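Local coordinates for period circadian protein homolog 2 (PDB 3GDI) that acts as a component of the mammalian circadian clock, probably regulating transcription in the nucleus and engaging partners through its tandem PAS domains, at residues 219-232 / 242-254. Sequence-based numbering, arbitrary orientation.
Sequences ILQAGGQPFDYSPI and ITLDTSWSSFINP
The carbonyl O of W248 accepts two hydrogen bonds: F227 N donates to it in the carbonyl plane at 3.1 Å, and a water that also donates to Q225 O is the second donor. P226 CA adds a CA-H...O contact of 3.2 Å to the same oxygen. From here the antiparallel hairpin of strands 227-235 and 241-252 runs through the hydrogen-bonded pairs F227-W248 and Y229-T246, then slips by one residue in a beta bulge, beside the cis peptide before P231, to I232-L244. The straightest of these bonds, L244 N to I232 O, has an N-H...O angle of 171°.

On the face carrying F227, Y229 and W248, the F227 ring receives W248 CB over one face, offset toward the rim; the two aromatic planes meet obliquely, at 50°. With CG of F227 held between its backbone N and carbonyl carbon (chi1 75°), the ring folds back toward helix 209-221, and I219 CA lies at its edge. I219 CD1 packs on W248 CB at 3.8 Å, while Y229 CB meets the indole edge; H266 of strand 259-268 packs edge-to-face with W248. On the face of D228 and S247, D228 OD2 lies against S247 CB. D245 OD2 approaches S230 CB at 3.4 Å but has its salt bridge with R269.

Where the helix gives way to the type I' turn A222-Q225, S249 OG donates to G224 O (3.0 Å) from above the carbonyl plane, and one water joins I219 O, G224 N and S250 OG. Hydroxyl and waters thus tie the turn to strand 241-252, next to the outermost strand 227-235 of the PAS sheet, whereas backbone bonds join the strands; W248 NE1 and T246 OG1 are buried without a polar partner, probably at some energetic cost.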
ATOM      1  N   ILE A 219     -11.855   0.886 -20.634  1.00 53.49           N
ATOM      2  CA  ILE A 219     -11.946   0.148 -19.379  1.00 52.55           C
ATOM      3  C   ILE A 219     -13.223   0.424 -18.602  1.00 52.89           C
ATOM      4  O   ILE A 219     -13.893  -0.507 -18.170  1.00 50.79           O
ATOM      5  CB  ILE A 219     -10.749   0.440 -18.449  1.00 52.03           C
ATOM      6  CG1 ILE A 219      -9.475  -0.179 -19.027  1.00 50.61           C
ATOM      7  CG2 ILE A 219     -11.020  -0.116 -17.063  1.00 49.59           C
ATOM      8  CD1 ILE A 219      -8.244   0.081 -18.182  1.00 51.15           C
ATOM      9  N   LEU A 220     -13.573   1.688 -18.406  1.00 53.61           N
ATOM     10  CA  LEU A 220     -14.783   1.944 -17.649  1.00 57.31           C
ATOM     11  C   LEU A 220     -15.988   1.669 -18.535  1.00 58.92           C
ATOM     12  O   LEU A 220     -17.078   1.370 -18.047  1.00 59.27           O
ATOM     13  CB  LEU A 220     -14.806   3.376 -17.088  1.00 59.19           C
ATOM     14  CG  LEU A 220     -15.271   4.555 -17.939  1.00 60.36           C
ATOM     15  CD1 LEU A 220     -15.351   5.795 -17.053  1.00 59.49           C
ATOM     16  CD2 LEU A 220     -14.322   4.764 -19.100  1.00 59.62           C
ATOM     17  N   GLN A 221     -15.777   1.742 -19.843  1.00 59.83           N
ATOM     18  CA  GLN A 221     -16.840   1.465 -20.795  1.00 61.77           C
ATOM     19  C   GLN A 221     -17.128  -0.038 -20.761  1.00 60.87           C
ATOM     20  O   GLN A 221     -18.275  -0.466 -20.841  1.00 62.24           O
ATOM     21  CB  GLN A 221     -16.400   1.890 -22.198  1.00 65.64           C
ATOM     22  CG  GLN A 221     -17.355   1.508 -23.319  1.00 70.81           C
ATOM     23  CD  GLN A 221     -16.727   1.653 -24.707  1.00 75.10           C
ATOM     24  OE1 GLN A 221     -17.331   1.277 -25.717  1.00 75.64           O
ATOM     25  NE2 GLN A 221     -15.511   2.197 -24.759  1.00 74.88           N
ATOM     26  N   ALA A 222     -16.073  -0.833 -20.628  1.00 59.57           N
ATOM     27  CA  ALA A 222     -16.197  -2.284 -20.581  1.00 59.10           C
ATOM     28  C   ALA A 222     -16.817  -2.750 -19.270  1.00 60.62           C
ATOM     29  O   ALA A 222     -17.128  -3.933 -19.104  1.00 61.27           O
ATOM     30  CB  ALA A 222     -14.829  -2.929 -20.768  1.00 58.02           C
ATOM     31  N   GLY A 223     -16.974  -1.814 -18.337  1.00 60.74           N
ATOM     32  CA  GLY A 223     -17.562  -2.124 -17.046  1.00 60.22           C
ATOM     33  C   GLY A 223     -17.052  -3.356 -16.315  1.00 61.23           C
ATOM     34  O   GLY A 223     -17.798  -3.966 -15.549  1.00 63.18           O
ATOM     35  N   GLY A 224     -15.797  -3.736 -16.534  1.00 61.41           N
ATOM     36  CA  GLY A 224     -15.269  -4.900 -15.837  1.00 61.05           C
ATOM     37  C   GLY A 224     -14.882  -6.078 -16.715  1.00 60.80           C
ATOM     38  O   GLY A 224     -14.074  -6.912 -16.308  1.00 62.50           O
ATOM     39  N   GLN A 225     -15.456  -6.160 -17.910  1.00 58.49           N
ATOM     40  CA  GLN A 225     -15.139  -7.247 -18.830  1.00 56.68           C
ATOM     41  C   GLN A 225     -13.741  -7.001 -19.405  1.00 53.19           C
ATOM     42  O   GLN A 225     -13.499  -5.996 -20.074  1.00 53.13           O
ATOM     43  CB  GLN A 225     -16.186  -7.286 -19.956  1.00 61.47           C
ATOM     44  CG  GLN A 225     -16.061  -8.451 -20.950  1.00 66.79           C
ATOM     45  CD  GLN A 225     -16.319  -9.819 -20.318  1.00 70.00           C
ATOM     46  OE1 GLN A 225     -17.352 -10.042 -19.680  1.00 71.31           O
ATOM     47  NE2 GLN A 225     -15.383 -10.742 -20.505  1.00 71.32           N
ATOM     48  N   PRO A 226     -12.797  -7.918 -19.151  1.00 50.25           N
ATOM     49  CA  PRO A 226     -11.425  -7.767 -19.659  1.00 49.48           C
ATOM     50  C   PRO A 226     -11.345  -7.610 -21.182  1.00 49.47           C
ATOM     51  O   PRO A 226     -12.195  -8.119 -21.907  1.00 50.26           O
ATOM     52  CB  PRO A 226     -10.735  -9.048 -19.187  1.00 45.70           C
ATOM     53  CG  PRO A 226     -11.507  -9.428 -17.956  1.00 46.01           C
ATOM     54  CD  PRO A 226     -12.933  -9.149 -18.355  1.00 48.52           C
ATOM     55  N   PHE A 227     -10.326  -6.906 -21.660  1.00 49.29           N
ATOM     56  CA  PHE A 227     -10.142  -6.738 -23.096  1.00 50.45           C
ATOM     57  C   PHE A 227      -8.662  -6.571 -23.417  1.00 51.77           C
ATOM     58  O   PHE A 227      -7.898  -6.041 -22.614  1.00 50.14           O
ATOM     59  CB  PHE A 227     -10.953  -5.542 -23.621  1.00 49.08           C
ATOM     60  CG  PHE A 227     -10.371  -4.197 -23.285  1.00 47.03           C
ATOM     61  CD1 PHE A 227      -9.301  -3.680 -24.018  1.00 43.63           C
ATOM     62  CD2 PHE A 227     -10.928  -3.420 -22.265  1.00 44.33           C
ATOM     63  CE1 PHE A 227      -8.796  -2.402 -23.745  1.00 44.59           C
ATOM     64  CE2 PHE A 227     -10.434  -2.143 -21.985  1.00 43.51           C
ATOM     65  CZ  PHE A 227      -9.365  -1.630 -22.727  1.00 43.05           C
ATOM     66  N   ASP A 228      -8.265  -7.027 -24.601  1.00 53.48           N
ATOM     67  CA  ASP A 228      -6.876  -6.953 -25.019  1.00 54.01           C
ATOM     68  C   ASP A 228      -6.475  -5.689 -25.755  1.00 55.70           C
ATOM     69  O   ASP A 228      -7.269  -5.059 -26.456  1.00 53.64           O
ATOM     70  CB  ASP A 228      -6.537  -8.147 -25.900  1.00 54.02           C
ATOM     71  CG  ASP A 228      -6.670  -9.462 -25.171  1.00 54.92           C
ATOM     72  OD1 ASP A 228      -6.735 -10.509 -25.847  1.00 54.62           O
ATOM     73  OD2 ASP A 228      -6.701  -9.450 -23.924  1.00 57.40           O
ATOM     74  N   TYR A 229      -5.214  -5.330 -25.569  1.00 57.61           N
ATOM     75  CA  TYR A 229      -4.635  -4.188 -26.232  1.00 60.89           C
ATOM     76  C   TYR A 229      -3.144  -4.430 -26.300  1.00 61.25           C
ATOM     77  O   TYR A 229      -2.520  -4.809 -25.312  1.00 63.01           O
ATOM     78  CB  TYR A 229      -4.898  -2.887 -25.479  1.00 65.31           C
ATOM     79  CG  TYR A 229      -4.406  -1.687 -26.254  1.00 69.89           C
ATOM     80  CD1 TYR A 229      -5.271  -0.946 -27.059  1.00 72.23           C
ATOM     81  CD2 TYR A 229      -3.050  -1.347 -26.258  1.00 73.48           C
ATOM     82  CE1 TYR A 229      -4.795   0.104 -27.855  1.00 75.06           C
ATOM     83  CE2 TYR A 229      -2.564  -0.305 -27.050  1.00 75.61           C
ATOM     84  CZ  TYR A 229      -3.440   0.415 -27.846  1.00 76.20           C
ATOM     85  OH  TYR A 229      -2.947   1.432 -28.637  1.00 77.59           O
ATOM     86  N   SER A 230      -2.581  -4.213 -27.479  1.00 62.27           N
ATOM     87  CA  SER A 230      -1.158  -4.395 -27.709  1.00 60.72           C
ATOM     88  C   SER A 230      -0.785  -3.723 -29.019  1.00 57.88           C
ATOM     89  O   SER A 230      -1.633  -3.560 -29.897  1.00 58.87           O
ATOM     90  CB  SER A 230      -0.828  -5.884 -27.778  1.00 62.46           C
ATOM     91  OG  SER A 230      -1.804  -6.568 -28.535  1.00 66.17           O
ATOM     92  N   PRO A 231       0.488  -3.321 -29.165  1.00 54.41           N
ATOM     93  CA  PRO A 231       1.508  -3.500 -28.135  1.00 52.07           C
ATOM     94  C   PRO A 231       1.693  -2.220 -27.330  1.00 50.23           C
ATOM     95  O   PRO A 231       1.351  -1.130 -27.784  1.00 50.41           O
ATOM     96  CB  PRO A 231       2.741  -3.808 -28.951  1.00 52.40           C
ATOM     97  CG  PRO A 231       2.605  -2.771 -30.046  1.00 53.85           C
ATOM     98  CD  PRO A 231       1.109  -2.854 -30.418  1.00 52.62           C
ATOM     99  N   ILE A 232       2.237  -2.366 -26.135  1.00 45.88           N
ATOM    100  CA  ILE A 232       2.521  -1.238 -25.273  1.00 43.90           C
ATOM    101  C   ILE A 232       3.959  -1.492 -24.844  1.00 43.04           C
ATOM    102  O   ILE A 232       4.332  -2.636 -24.592  1.00 42.83           O
ATOM    103  CB  ILE A 232       1.588  -1.228 -24.019  1.00 44.25           C
ATOM    104  CG1 ILE A 232       0.257  -0.540 -24.345  1.00 44.06           C
ATOM    105  CG2 ILE A 232       2.259  -0.511 -22.861  1.00 40.62           C
ATOM    106  CD1 ILE A 232       0.367   0.960 -24.480  1.00 44.62           C
ATOM    107  N   ILE A 242      10.435  -3.305 -22.892  1.00 43.35           N
ATOM    108  CA  ILE A 242       9.987  -4.627 -23.301  1.00 42.70           C
ATOM    109  C   ILE A 242       8.601  -4.390 -23.899  1.00 43.34           C
ATOM    110  O   ILE A 242       7.892  -3.471 -23.487  1.00 42.83           O
ATOM    111  CB  ILE A 242       9.887  -5.624 -22.116  1.00 43.03           C
ATOM    112  CG1 ILE A 242       8.985  -5.061 -21.012  1.00 41.69           C
ATOM    113  CG2 ILE A 242      11.284  -5.954 -21.601  1.00 39.26           C
ATOM    114  CD1 ILE A 242       8.718  -6.045 -19.868  1.00 38.49           C
ATOM    115  N   THR A 243       8.227  -5.189 -24.890  1.00 43.19           N
ATOM    116  CA  THR A 243       6.936  -5.027 -25.536  1.00 43.60           C
ATOM    117  C   THR A 243       5.915  -5.940 -24.904  1.00 45.48           C
ATOM    118  O   THR A 243       6.096  -7.154 -24.847  1.00 46.26           O
ATOM    119  CB  THR A 243       7.038  -5.320 -27.038  1.00 43.37           C
ATOM    120  OG1 THR A 243       7.894  -4.342 -27.636  1.00 46.50           O
ATOM    121  CG2 THR A 243       5.677  -5.274 -27.704  1.00 40.92           C
ATOM    122  N   LEU A 244       4.829  -5.339 -24.439  1.00 47.22           N
ATOM    123  CA  LEU A 244       3.769  -6.079 -23.780  1.00 47.15           C
ATOM    124  C   LEU A 244       2.489  -6.260 -24.585  1.00 48.22           C
ATOM    125  O   LEU A 244       2.146  -5.443 -25.441  1.00 47.96           O
ATOM    126  CB  LEU A 244       3.415  -5.379 -22.467  1.00 47.05           C
ATOM    127  CG  LEU A 244       4.392  -5.409 -21.288  1.00 45.95           C
ATOM    128  CD1 LEU A 244       5.811  -5.255 -21.763  1.00 46.42           C
ATOM    129  CD2 LEU A 244       4.022  -4.300 -20.320  1.00 45.18           C
ATOM    130  N   ASP A 245       1.811  -7.368 -24.301  1.00 49.79           N
ATOM    131  CA  ASP A 245       0.512  -7.706 -24.869  1.00 49.91           C
ATOM    132  C   ASP A 245      -0.290  -7.642 -23.574  1.00 48.29           C
ATOM    133  O   ASP A 245      -0.056  -8.422 -22.648  1.00 46.44           O
ATOM    134  CB  ASP A 245       0.487  -9.130 -25.438  1.00 54.22           C
ATOM    135  CG  ASP A 245       1.153  -9.226 -26.800  1.00 59.39           C
ATOM    136  OD1 ASP A 245       1.230 -10.345 -27.361  1.00 64.08           O
ATOM    137  OD2 ASP A 245       1.599  -8.184 -27.317  1.00 61.36           O
ATOM    138  N   THR A 246      -1.225  -6.706 -23.495  1.00 46.45           N
ATOM    139  CA  THR A 246      -1.963  -6.541 -22.264  1.00 45.95           C
ATOM    140  C   THR A 246      -3.450  -6.762 -22.305  1.00 44.60           C
ATOM    141  O   THR A 246      -4.109  -6.524 -23.310  1.00 45.44           O
ATOM    142  CB  THR A 246      -1.721  -5.135 -21.694  1.00 47.52           C
ATOM    143  OG1 THR A 246      -0.312  -4.930 -21.511  1.00 47.89           O
ATOM    144  CG2 THR A 246      -2.437  -4.969 -20.366  1.00 47.27           C
ATOM    145  N   SER A 247      -3.962  -7.225 -21.176  1.00 43.05           N
ATOM    146  CA  SER A 247      -5.382  -7.452 -20.989  1.00 42.97           C
ATOM    147  C   SER A 247      -5.756  -6.512 -19.837  1.00 41.40           C
ATOM    148  O   SER A 247      -5.155  -6.568 -18.770  1.00 40.23           O
ATOM    149  CB  SER A 247      -5.639  -8.901 -20.600  1.00 41.95           C
ATOM    150  OG  SER A 247      -6.908  -9.027 -19.982  1.00 48.15           O
ATOM    151  N   TRP A 248      -6.731  -5.642 -20.061  1.00 38.45           N
ATOM    152  CA  TRP A 248      -7.130  -4.686 -19.040  1.00 39.22           C
ATOM    153  C   TRP A 248      -8.494  -4.941 -18.399  1.00 40.94           C
ATOM    154  O   TRP A 248      -9.437  -5.371 -19.063  1.00 40.35           O
ATOM    155  CB  TRP A 248      -7.118  -3.269 -19.611  1.00 36.76           C
ATOM    156  CG  TRP A 248      -5.766  -2.787 -20.029  1.00 35.16           C
ATOM    157  CD1 TRP A 248      -5.272  -2.727 -21.302  1.00 32.06           C
ATOM    158  CD2 TRP A 248      -4.709  -2.322 -19.164  1.00 34.77           C
ATOM    159  NE1 TRP A 248      -3.976  -2.256 -21.285  1.00 33.65           N
ATOM    160  CE2 TRP A 248      -3.606  -2.005 -19.985  1.00 33.33           C
ATOM    161  CE3 TRP A 248      -4.591  -2.154 -17.773  1.00 33.78           C
ATOM    162  CZ2 TRP A 248      -2.397  -1.531 -19.465  1.00 33.73           C
ATOM    163  CZ3 TRP A 248      -3.392  -1.686 -17.255  1.00 32.12           C
ATOM    164  CH2 TRP A 248      -2.308  -1.380 -18.103  1.00 34.37           C
ATOM    165  N   SER A 249      -8.586  -4.654 -17.100  1.00 40.88           N
ATOM    166  CA  SER A 249      -9.826  -4.828 -16.355  1.00 40.95           C
ATOM    167  C   SER A 249      -9.899  -3.849 -15.172  1.00 41.54           C
ATOM    168  O   SER A 249      -8.947  -3.111 -14.898  1.00 40.75           O
ATOM    169  CB  SER A 249      -9.935  -6.265 -15.854  1.00 43.22           C
ATOM    170  OG  SER A 249     -11.264  -6.545 -15.446  1.00 46.91           O
ATOM    171  N   SER A 250     -11.027  -3.831 -14.470  1.00 40.13           N
ATOM    172  CA  SER A 250     -11.163  -2.927 -13.337  1.00 38.31           C
ATOM    173  C   SER A 250     -11.984  -3.536 -12.224  1.00 37.95           C
ATOM    174  O   SER A 250     -12.773  -4.447 -12.454  1.00 38.72           O
ATOM    175  CB  SER A 250     -11.837  -1.625 -13.776  1.00 37.32           C
ATOM    176  OG  SER A 250     -13.073  -1.895 -14.405  1.00 37.22           O
ATOM    177  N   PHE A 251     -11.770  -3.044 -11.009  1.00 35.94           N
ATOM    178  CA  PHE A 251     -12.553  -3.492  -9.877  1.00 36.23           C
ATOM    179  C   PHE A 251     -13.501  -2.325  -9.610  1.00 37.56           C
ATOM    180  O   PHE A 251     -13.056  -1.203  -9.383  1.00 37.62           O
ATOM    181  CB  PHE A 251     -11.666  -3.769  -8.659  1.00 34.95           C
ATOM    182  CG  PHE A 251     -10.804  -5.003  -8.800  1.00 35.93           C
ATOM    183  CD1 PHE A 251     -11.295  -6.147  -9.433  1.00 36.70           C
ATOM    184  CD2 PHE A 251      -9.516  -5.035  -8.274  1.00 33.96           C
ATOM    185  CE1 PHE A 251     -10.515  -7.310  -9.535  1.00 36.30           C
ATOM    186  CE2 PHE A 251      -8.728  -6.184  -8.369  1.00 36.45           C
ATOM    187  CZ  PHE A 251      -9.230  -7.327  -9.001  1.00 34.62           C
ATOM    188  N   ILE A 252     -14.808  -2.578  -9.680  1.00 39.92           N
ATOM    189  CA  ILE A 252     -15.797  -1.521  -9.459  1.00 41.15           C
ATOM    190  C   ILE A 252     -16.510  -1.617  -8.114  1.00 40.68           C
ATOM    191  O   ILE A 252     -17.122  -2.631  -7.790  1.00 44.13           O
ATOM    192  CB  ILE A 252     -16.870  -1.514 -10.591  1.00 41.99           C
ATOM    193  CG1 ILE A 252     -16.191  -1.362 -11.949  1.00 40.69           C
ATOM    194  CG2 ILE A 252     -17.827  -0.335 -10.416  1.00 42.63           C
ATOM    195  CD1 ILE A 252     -17.144  -1.540 -13.118  1.00 42.73           C
ATOM    196  N   ASN A 253     -16.420  -0.555  -7.325  1.00 40.19           N
ATOM    197  CA  ASN A 253     -17.088  -0.528  -6.031  1.00 39.54           C
ATOM    198  C   ASN A 253     -18.579  -0.757  -6.317  1.00 39.46           C
ATOM    199  O   ASN A 253     -19.210   0.051  -6.991  1.00 39.31           O
ATOM    200  CB  ASN A 253     -16.885   0.844  -5.374  1.00 38.81           C
ATOM    201  CG  ASN A 253     -17.449   0.910  -3.972  1.00 40.13           C
ATOM    202  OD1 ASN A 253     -18.666   0.877  -3.768  1.00 42.69           O
ATOM    203  ND2 ASN A 253     -16.565   0.993  -2.990  1.00 40.24           N
ATOM    204  N   PRO A 254     -19.155  -1.861  -5.817  1.00 38.50           N
ATOM    205  CA  PRO A 254     -20.579  -2.125  -6.064  1.00 40.94           C
ATOM    206  C   PRO A 254     -21.559  -1.089  -5.507  1.00 41.47           C
ATOM    207  O   PRO A 254     -22.601  -0.829  -6.104  1.00 42.53           O
ATOM    208  CB  PRO A 254     -20.790  -3.507  -5.447  1.00 40.48           C
ATOM    209  CG  PRO A 254     -19.748  -3.562  -4.362  1.00 41.05           C
ATOM    210  CD  PRO A 254     -18.548  -2.956  -5.044  1.00 39.13           C
TER
HETATM  211  O   HOH W   1     -13.329  -2.666 -17.136  1.00 40.94           O
HETATM  212  O   HOH W   2     -14.794  -7.031 -12.892  1.00 84.67           O
HETATM  213  O   HOH W   3     -12.134  -3.793 -19.194  1.00 47.00           O